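Local coordinates for deoxyribodipyrimidine photo-lyase (Oryza sativa Japonica Group, PDB 3UMV), which repairs ultraviolet-damaged DNA by using light and a bound FAD to split cyclobutane pyrimidine dimers back into separate pyrimidines, at residues 201-206 / 294-299; 20-25 / 196-201. All coordinates share one frame; numbering follows the deposited sequence.

In the fold
From the N terminus, contact 2 is the first to close along the chain: residues 20-25, just ahead of edge strand 26-28, meet 196-201 at helix 196-199, closing a loop of 170 residues that takes in the whole alpha/beta sheet. The chain then runs on through Val201, which both contacts share, into contact 1, where 201-206 meets the start of helix 295-305 and closes a loop of 87 residues containing helices but no strand. The two loops follow in series and neither crosses the other. With centres 10 Å apart, the contacts touch, Gln296 NE2 lying 3.1 Å from Tyr199 O, and they tie the N-terminal segment, the loop after helix 196-199 and the helical FAD-binding part.

Contact 1 (201-206 / 294-299); sequences VEFPEL and SAQRCA
Arg297 meets Glu202 end-on, NH1 and NH2 each reaching one carboxylate oxygen, in a two-pronged salt bridge that, in this photolyase fold, joins the loop between helices 196-199 and 222-231 to the first turn of helix 295-305. Arg297 NH2 donates to Glu202 OE1 at 3.0 Å, nearly in the guanidinium plane and on the syn side of the oxygen; Arg297 NH1 uses the syn lone pair of Glu202 OE2, which lies further out of the guanidinium plane and also accepts from Phe203 N. The two planes are 36° apart, so the fit is twisted rather than coplanar. Bends at chi2 and chi3 curl the Arg297 chain back toward the loop. Its NE pairs with Asp52 and its NH2 also with Glu301, so three carboxylates share one guanidinium. Putting a methionine at Arg297 would probably leave these acids without their common counter-charge and Glu202 less firmly fixed against the helix.

Phe203 points between the two polar arms. Its CE1 lies 3.6 Å from Gln296 CG, with ring and amide planes 38° apart, and its CZ is 3.5 Å from Ser294 OG, while Trp54 stacks on the ring. Ser294 is the N-cap of the helix, its OG accepting from Arg297 N at 3.0 Å. Gln296, extended with CG anti to the backbone N (chi1 -178°), carries its amide past the ring; OE1 takes a bond from Trp54 NE1, and NE2 donates to Val201 O at 2.9 Å, the acceptor almost in the amide plane.

Contact 2 (20-25 / 196-201); sequences PAHPSR and MDEYLV
One face of the His22 imidazole is covered by Tyr199, whose CE1 sits 3.7 Å above the middle of the ring; the two rings meet obliquely, their planes at 40°. Both nitrogens are used at the imidazole edge: ND1 accepts from Ser24 N, and NE2 donates to Glu198 OE2 at 2.9 Å, a fairly straight bond (164°) that meets the oxygen on its anti side but well out of the carboxylate plane. These two bonds fix the ring's rotation. The Tyr199 ring has Glu198 CG over one face and, at its edge, Ser24 CB, 3.2 Å from Tyr199 OH. Tyr199 CD1 in turn lies over a face of the Arg25 guanidinium, the planes 80° apart. Extended from CG to NE, Arg25 runs alongside Tyr199 in the reverse direction, and Arg25 NH1 donates a hydrogen bond to Tyr199 O at 2.9 Å, on a lone pair in the carbonyl plane. Its NH2 hydrogen-bonds to Val171 O. Tyr199 O thus has a side-chain donor just before an inverse gamma turn centred on Leu200. The arrangement is a His-carboxylate hydrogen bond beside an arginine-carbonyl bond, joining the segment before edge strand 26-28 of the photolyase alpha/beta sheet to the C-terminal end of helix 196-199.

Contact 1 (201-206 / 294-299)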
loop_
_atom_site.group_PDB
_atom_site.type_symbol
_atom_site.label_atom_id
_atom_site.label_comp_id
_atom_site.label_asym_id
_atom_site.label_seq_id
_atom_site.Cartn_x
_atom_site.Cartn_y
_atom_site.Cartn_z
ATOM N N VAL A 201 15.669 11.352 -6.643
ATOM C CA VAL A 201 16.223 12.674 -6.395
ATOM C C VAL A 201 15.549 13.274 -5.168
ATOM O O VAL A 201 14.519 12.783 -4.708
ATOM C CB VAL A 201 15.993 13.605 -7.608
ATOM C CG1 VAL A 201 16.565 12.978 -8.854
ATOM C CG2 VAL A 201 14.511 13.883 -7.807
ATOM N N GLU A 202 16.130 14.336 -4.629
ATOM C CA GLU A 202 15.572 14.958 -3.439
ATOM C C GLU A 202 14.280 15.694 -3.753
ATOM O O GLU A 202 14.004 16.030 -4.909
ATOM C CB GLU A 202 16.592 15.916 -2.797
ATOM C CG GLU A 202 17.350 15.300 -1.598
ATOM C CD GLU A 202 16.437 14.943 -0.420
ATOM O OE1 GLU A 202 16.925 14.304 0.548
ATOM O OE2 GLU A 202 15.233 15.303 -0.455
ATOM N N PHE A 203 13.507 15.953 -2.705
ATOM C CA PHE A 203 12.275 16.729 -2.795
ATOM C C PHE A 203 12.531 18.186 -2.416
ATOM O O PHE A 203 13.166 18.461 -1.398
ATOM C CB PHE A 203 11.254 16.196 -1.792
ATOM C CG PHE A 203 10.653 14.862 -2.152
ATOM C CD1 PHE A 203 11.268 13.676 -1.774
ATOM C CD2 PHE A 203 9.449 14.801 -2.840
ATOM C CE1 PHE A 203 10.692 12.445 -2.088
ATOM C CE2 PHE A 203 8.873 13.585 -3.167
ATOM C CZ PHE A 203 9.489 12.398 -2.787
ATOM N N PRO A 204 12.002 19.131 -3.207
ATOM C CA PRO A 204 12.096 20.531 -2.781
ATOM C C PRO A 204 11.043 20.810 -1.713
ATOM O O PRO A 204 10.180 19.963 -1.467
ATOM C CB PRO A 204 11.763 21.301 -4.059
ATOM C CG PRO A 204 10.834 20.398 -4.804
ATOM C CD PRO A 204 11.258 18.975 -4.469
ATOM N N GLU A 205 11.118 21.979 -1.086
ATOM C CA GLU A 205 10.090 22.414 -0.152
ATOM C C GLU A 205 8.903 22.960 -0.937
ATOM O O GLU A 205 9.051 23.385 -2.089
ATOM C CB GLU A 205 10.629 23.504 0.783
ATOM C CG GLU A 205 11.692 23.036 1.762
ATOM C CD GLU A 205 11.144 22.097 2.820
ATOM O OE1 GLU A 205 11.941 21.332 3.406
ATOM O OE2 GLU A 205 9.919 22.126 3.071
ATOM N N LEU A 206 7.733 22.952 -0.308
ATOM C CA LEU A 206 6.538 23.535 -0.909
ATOM C C LEU A 206 6.757 24.998 -1.256
ATOM O O LEU A 206 7.170 25.787 -0.404
ATOM C CB LEU A 206 5.340 23.426 0.036
ATOM C CG LEU A 206 4.157 22.605 -0.483
ATOM C CD1 LEU A 206 4.590 21.181 -0.730
ATOM C CD2 LEU A 206 2.996 22.647 0.497
ATOM N N SER A 294 7.045 8.650 2.264
ATOM C CA SER A 294 7.314 8.470 0.845
ATOM C C SER A 294 8.293 7.307 0.635
ATOM O O SER A 294 9.314 7.223 1.320
ATOM C CB SER A 294 7.926 9.774 0.314
ATOM O OG SER A 294 8.645 9.557 -0.887
ATOM N N ALA A 295 8.008 6.410 -0.304
ATOM C CA ALA A 295 8.964 5.337 -0.605
ATOM C C ALA A 295 10.263 5.924 -1.158
ATOM O O ALA A 295 11.337 5.382 -0.912
ATOM C CB ALA A 295 8.390 4.350 -1.589
ATOM N N GLN A 296 10.140 7.013 -1.921
ATOM C CA GLN A 296 11.289 7.750 -2.448
ATOM C C GLN A 296 12.136 8.311 -1.300
ATOM O O GLN A 296 13.366 8.195 -1.322
ATOM C CB GLN A 296 10.808 8.860 -3.396
ATOM C CG GLN A 296 11.909 9.670 -4.057
ATOM C CD GLN A 296 11.411 10.439 -5.270
ATOM O OE1 GLN A 296 10.356 10.129 -5.842
ATOM N NE2 GLN A 296 12.160 11.452 -5.666
ATOM N N ARG A 297 11.487 8.889 -0.287
ATOM C CA ARG A 297 12.206 9.274 0.934
ATOM C C ARG A 297 12.997 8.105 1.538
ATOM O O ARG A 297 14.158 8.271 1.934
ATOM C CB ARG A 297 11.240 9.826 1.992
ATOM C CG ARG A 297 11.873 10.003 3.371
ATOM C CD ARG A 297 13.113 10.882 3.278
ATOM N NE ARG A 297 12.815 12.165 2.655
ATOM C CZ ARG A 297 13.720 12.990 2.142
ATOM N NH1 ARG A 297 13.328 14.131 1.596
ATOM N NH2 ARG A 297 15.012 12.674 2.169
ATOM N N CYS A 298 12.369 6.933 1.634
ATOM C CA CYS A 298 13.034 5.773 2.227
ATOM C C CYS A 298 14.240 5.359 1.374
ATOM O O CYS A 298 15.306 5.014 1.902
ATOM C CB CYS A 298 12.053 4.603 2.356
ATOM S SG CYS A 298 10.734 4.876 3.547
ATOM N N ALA A 299 14.057 5.384 0.055
ATOM C CA ALA A 299 15.137 5.068 -0.882
ATOM C C ALA A 299 16.300 6.064 -0.795
ATOM O O ALA A 299 17.457 5.659 -0.797
ATOM C CB ALA A 299 14.599 5.018 -2.306
#

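Contact 2 (20-25 / 196-201)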
loop_
_atom_site.group_PDB
_atom_site.type_symbol
_atom_site.label_atom_id
_atom_site.label_comp_id
_atom_site.label_asym_id
_atom_site.label_seq_id
_atom_site.Cartn_x
_atom_site.Cartn_y
_atom_site.Cartn_z
ATOM N N PRO A 20 7.436 21.826 -9.385
ATOM C CA PRO A 20 8.582 21.044 -8.908
ATOM C C PRO A 20 8.566 19.590 -9.390
ATOM O O PRO A 20 9.605 18.928 -9.355
ATOM C CB PRO A 20 8.408 21.067 -7.385
ATOM C CG PRO A 20 7.596 22.268 -7.112
ATOM C CD PRO A 20 6.660 22.398 -8.272
ATOM N N ALA A 21 7.406 19.091 -9.807
ATOM C CA ALA A 21 7.294 17.694 -10.234
ATOM C C ALA A 21 7.842 17.485 -11.644
ATOM O O ALA A 21 7.524 18.239 -12.559
ATOM C CB ALA A 21 5.837 17.206 -10.137
ATOM N N HIS A 22 8.688 16.469 -11.802
ATOM C CA HIS A 22 9.147 16.034 -13.115
ATOM C C HIS A 22 7.892 15.826 -13.975
ATOM O O HIS A 22 6.932 15.209 -13.526
ATOM C CB HIS A 22 9.935 14.724 -12.941
ATOM C CG HIS A 22 10.605 14.221 -14.184
ATOM N ND1 HIS A 22 9.910 13.896 -15.330
ATOM C CD2 HIS A 22 11.906 13.942 -14.445
ATOM C CE1 HIS A 22 10.754 13.462 -16.249
ATOM N NE2 HIS A 22 11.972 13.479 -15.737
ATOM N N PRO A 23 7.876 16.363 -15.203
ATOM C CA PRO A 23 6.683 16.220 -16.050
ATOM C C PRO A 23 6.244 14.771 -16.296
ATOM O O PRO A 23 5.049 14.536 -16.499
ATOM C CB PRO A 23 7.096 16.893 -17.374
ATOM C CG PRO A 23 8.570 17.056 -17.295
ATOM C CD PRO A 23 8.912 17.183 -15.845
ATOM N N SER A 24 7.172 13.817 -16.277
ATOM C CA SER A 24 6.784 12.424 -16.485
ATOM C C SER A 24 5.945 11.911 -15.318
ATOM O O SER A 24 5.196 10.949 -15.472
ATOM C CB SER A 24 7.999 11.529 -16.747
ATOM O OG SER A 24 8.610 11.863 -17.987
ATOM N N ARG A 25 6.036 12.569 -14.161
ATOM C CA ARG A 25 5.212 12.186 -13.008
ATOM C C ARG A 25 3.774 12.707 -13.110
ATOM O O ARG A 25 2.921 12.294 -12.337
ATOM C CB ARG A 25 5.797 12.700 -11.685
ATOM C CG ARG A 25 7.239 12.328 -11.388
ATOM C CD ARG A 25 7.514 12.555 -9.911
ATOM N NE ARG A 25 8.934 12.700 -9.598
ATOM C CZ ARG A 25 9.704 11.699 -9.177
ATOM N NH1 ARG A 25 11.001 11.903 -8.893
ATOM N NH2 ARG A 25 9.173 10.494 -9.039
ATOM N N MET A 196 16.785 5.248 -12.978
ATOM C CA MET A 196 16.747 5.425 -11.535
ATOM C C MET A 196 17.427 6.722 -11.125
ATOM O O MET A 196 16.907 7.446 -10.280
ATOM C CB MET A 196 17.370 4.234 -10.805
ATOM C CG MET A 196 17.091 4.219 -9.300
ATOM S SD MET A 196 15.331 4.078 -8.844
ATOM C CE MET A 196 14.814 2.649 -9.787
ATOM N N ASP A 197 18.572 7.032 -11.736
ATOM C CA ASP A 197 19.291 8.261 -11.397
ATOM C C ASP A 197 18.467 9.519 -11.713
ATOM O O ASP A 197 18.586 10.539 -11.037
ATOM C CB ASP A 197 20.658 8.311 -12.096
ATOM C CG ASP A 197 21.656 7.330 -11.506
ATOM O OD1 ASP A 197 21.445 6.874 -10.357
ATOM O OD2 ASP A 197 22.658 7.021 -12.191
ATOM N N GLU A 198 17.606 9.427 -12.719
ATOM C CA GLU A 198 16.747 10.537 -13.097
ATOM C C GLU A 198 15.592 10.800 -12.126
ATOM O O GLU A 198 15.128 11.938 -12.012
ATOM C CB GLU A 198 16.203 10.324 -14.514
ATOM C CG GLU A 198 15.235 11.396 -14.983
ATOM C CD GLU A 198 14.876 11.266 -16.455
ATOM O OE1 GLU A 198 15.240 10.244 -17.077
ATOM O OE2 GLU A 198 14.225 12.190 -16.989
ATOM N N TYR A 199 15.125 9.761 -11.433
ATOM C CA TYR A 199 13.934 9.885 -10.577
ATOM C C TYR A 199 14.187 9.796 -9.075
ATOM O O TYR A 199 13.412 10.345 -8.273
ATOM C CB TYR A 199 12.879 8.850 -10.983
ATOM C CG TYR A 199 12.319 9.132 -12.350
ATOM C CD1 TYR A 199 11.374 10.120 -12.531
ATOM C CD2 TYR A 199 12.756 8.425 -13.462
ATOM C CE1 TYR A 199 10.865 10.401 -13.765
ATOM C CE2 TYR A 199 12.242 8.698 -14.723
ATOM C CZ TYR A 199 11.287 9.687 -14.859
ATOM O OH TYR A 199 10.761 9.986 -16.090
ATOM N N LEU A 200 15.263 9.116 -8.686
ATOM C CA LEU A 200 15.608 9.028 -7.274
ATOM C C LEU A 200 16.401 10.263 -6.846
ATOM O O LEU A 200 17.624 10.219 -6.709
ATOM C CB LEU A 200 16.371 7.745 -6.962
ATOM C CG LEU A 200 16.656 7.502 -5.485
ATOM C CD1 LEU A 200 15.387 7.638 -4.650
ATOM C CD2 LEU A 200 17.259 6.106 -5.301
ATOM N N VAL A 201 15.669 11.352 -6.643
ATOM C CA VAL A 201 16.223 12.674 -6.395
ATOM C C VAL A 201 15.549 13.274 -5.168
ATOM O O VAL A 201 14.519 12.783 -4.708
ATOM C CB VAL A 201 15.993 13.605 -7.608
ATOM C CG1 VAL A 201 16.565 12.978 -8.854
ATOM C CG2 VAL A 201 14.511 13.883 -7.807
HETATM O O HOH W 1 12.423 13.635 -10.809
#